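Local coordinates for protein AT-less polyketide synthase (Streptomyces platensis subsp. rosaceus, PDB 4TKT) that probably extends polyketide chains by decarboxylative Claisen condensation, as a ketosynthase domain of the AT-less type I synthase that makes isomigrastatin, at residues 75-78 against 79-82. Numbering follows the deposited sequence.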
ATOM      1  N   GLU A  75     -15.740   5.125  -7.063  1.00 25.35           N
ATOM      2  CA  GLU A  75     -16.140   3.731  -7.221  1.00 26.86           C
ATOM      3  C   GLU A  75     -15.980   2.983  -5.902  1.00 27.83           C
ATOM      4  O   GLU A  75     -14.977   3.146  -5.207  1.00 24.57           O
ATOM      5  CB  GLU A  75     -15.322   3.056  -8.324  1.00 30.29           C
ATOM      6  CG  GLU A  75     -15.494   3.695  -9.694  1.00 29.64           C
ATOM      7  CD  GLU A  75     -14.575   3.094 -10.740  1.00 36.91           C
ATOM      8  OE1 GLU A  75     -13.725   2.253 -10.374  1.00 39.17           O
ATOM      9  OE2 GLU A  75     -14.702   3.464 -11.927  1.00 37.68           O
ATOM     10  N   PHE A  76     -16.970   2.163  -5.563  1.00 28.41           N
ATOM     11  CA  PHE A  76     -16.993   1.489  -4.270  1.00 30.08           C
ATOM     12  C   PHE A  76     -17.942   0.293  -4.284  1.00 35.59           C
ATOM     13  O   PHE A  76     -18.895   0.258  -5.061  1.00 37.65           O
ATOM     14  CB  PHE A  76     -17.400   2.482  -3.175  1.00 24.18           C
ATOM     15  CG  PHE A  76     -17.261   1.948  -1.778  1.00 27.53           C
ATOM     16  CD1 PHE A  76     -16.101   1.305  -1.378  1.00 23.49           C
ATOM     17  CD2 PHE A  76     -18.283   2.112  -0.856  1.00 25.62           C
ATOM     18  CE1 PHE A  76     -15.970   0.822  -0.089  1.00 23.37           C
ATOM     19  CE2 PHE A  76     -18.156   1.635   0.436  1.00 26.27           C
ATOM     20  CZ  PHE A  76     -16.998   0.989   0.819  1.00 25.34           C
ATOM     21  N   ASP A  77     -17.675  -0.682  -3.422  1.00 38.82           N
ATOM     22  CA  ASP A  77     -18.504  -1.880  -3.317  1.00 26.55           C
ATOM     23  C   ASP A  77     -19.100  -1.988  -1.917  1.00 26.15           C
ATOM     24  O   ASP A  77     -18.663  -2.814  -1.120  1.00 36.41           O
ATOM     25  CB  ASP A  77     -17.672  -3.123  -3.639  1.00 30.65           C
ATOM     26  CG  ASP A  77     -18.518  -4.368  -3.848  1.00 39.31           C
ATOM     27  OD1 ASP A  77     -19.710  -4.375  -3.468  1.00 39.73           O
ATOM     28  OD2 ASP A  77     -17.974  -5.353  -4.390  1.00 41.51           O
ATOM     29  N   PRO A  78     -20.107  -1.156  -1.614  1.00 27.75           N
ATOM     30  CA  PRO A  78     -20.661  -1.064  -0.256  1.00 25.59           C
ATOM     31  C   PRO A  78     -21.263  -2.374   0.268  1.00 31.03           C
ATOM     32  O   PRO A  78     -21.091  -2.690   1.446  1.00 29.09           O
ATOM     33  CB  PRO A  78     -21.745   0.011  -0.395  1.00 26.88           C
ATOM     34  CG  PRO A  78     -22.099   0.015  -1.843  1.00 31.10           C
ATOM     35  CD  PRO A  78     -20.822  -0.282  -2.560  1.00 26.17           C
ATOM     36  N   LEU A  79     -21.953  -3.122  -0.588  1.00 27.39           N
ATOM     37  CA  LEU A  79     -22.575  -4.378  -0.169  1.00 33.59           C
ATOM     38  C   LEU A  79     -21.531  -5.376   0.314  1.00 35.79           C
ATOM     39  O   LEU A  79     -21.781  -6.163   1.227  1.00 42.77           O
ATOM     40  CB  LEU A  79     -23.391  -4.981  -1.312  1.00 29.49           C
ATOM     41  CG  LEU A  79     -24.902  -4.743  -1.270  1.00 34.36           C
ATOM     42  CD1 LEU A  79     -25.223  -3.329  -0.831  1.00 33.64           C
ATOM     43  CD2 LEU A  79     -25.507  -5.021  -2.632  1.00 32.95           C
ATOM     44  N   PHE A  80     -20.358  -5.334  -0.307  1.00 28.07           N
ATOM     45  CA  PHE A  80     -19.252  -6.190   0.091  1.00 28.18           C
ATOM     46  C   PHE A  80     -18.858  -5.926   1.542  1.00 31.90           C
ATOM     47  O   PHE A  80     -18.517  -6.852   2.278  1.00 31.85           O
ATOM     48  CB  PHE A  80     -18.057  -5.972  -0.838  1.00 27.99           C
ATOM     49  CG  PHE A  80     -16.883  -6.855  -0.538  1.00 32.67           C
ATOM     50  CD1 PHE A  80     -16.759  -8.092  -1.142  1.00 39.35           C
ATOM     51  CD2 PHE A  80     -15.895  -6.444   0.342  1.00 34.67           C
ATOM     52  CE1 PHE A  80     -15.678  -8.906  -0.872  1.00 35.71           C
ATOM     53  CE2 PHE A  80     -14.812  -7.254   0.620  1.00 31.74           C
ATOM     54  CZ  PHE A  80     -14.703  -8.487   0.011  1.00 32.93           C
ATOM     55  N   PHE A  81     -18.923  -4.661   1.952  1.00 33.73           N
ATOM     56  CA  PHE A  81     -18.488  -4.263   3.288  1.00 28.91           C
ATOM     57  C   PHE A  81     -19.645  -4.084   4.266  1.00 33.95           C
ATOM     58  O   PHE A  81     -19.458  -3.565   5.366  1.00 41.10           O
ATOM     59  CB  PHE A  81     -17.675  -2.967   3.216  1.00 32.63           C
ATOM     60  CG  PHE A  81     -16.408  -3.095   2.426  1.00 24.61           C
ATOM     61  CD1 PHE A  81     -15.279  -3.659   2.993  1.00 24.60           C
ATOM     62  CD2 PHE A  81     -16.347  -2.656   1.114  1.00 24.68           C
ATOM     63  CE1 PHE A  81     -14.111  -3.782   2.268  1.00 24.66           C
ATOM     64  CE2 PHE A  81     -15.182  -2.778   0.381  1.00 27.93           C
ATOM     65  CZ  PHE A  81     -14.061  -3.340   0.959  1.00 24.74           C
ATOM     66  N   GLY A  82     -20.836  -4.512   3.866  1.00 34.51           N
ATOM     67  CA  GLY A  82     -22.000  -4.412   4.726  1.00 35.88           C
ATOM     68  C   GLY A  82     -22.391  -2.972   4.996  1.00 37.24           C
ATOM     69  O   GLY A  82     -22.943  -2.651   6.049  1.00 39.85           O
TER
HETATM   70  O   HOH W   1     -21.974  -3.043  -3.525  1.00 29.52           O
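Asp-77 (chi1 -167°) and Phe-80 (chi1 -178°) both carry CG opposite the backbone N, and the carboxylate of Asp-77 lies beside the Phe-80 side chain, with Asp-77 CG 3.4 Å from Phe-80 CB. Asp-77 OD1 receives a weak bond from Phe-80 N (3.4 Å) and also accepts from a water, 2.6 Å away, which in turn takes the N-H of Leu-79. Phe-80 N has a second, likewise weak bond to Asp-77 O. OD2 of Asp-77 accepts from Ala-608 N, tying the turn to the C-terminal segment, where Glu-610 makes backbone hydrogen bonds with Phe-76 in the small antiparallel sheet of strands 75-76 and 610-611. Losing the carboxylate to an alanine here is likely to leave Ala-608 N without its acceptor and Phe-80 N with the weak backbone bond alone. Phe-81 N bonds to Pro-78 O at 3.0 Å. Phe-76 and Phe-81 lie almost parallel, planes 6° apart, but are slid so far that the rings barely overlap; CE1 of Phe-76 meets CD2 of Phe-81 at 3.7 Å. Both rings also touch helix 93-109. Two overlapping turns, Asp-77 to Phe-80 and Pro-78 to Phe-81, thus lead from strand 75-76 toward helix 85-89 of the ketosynthase.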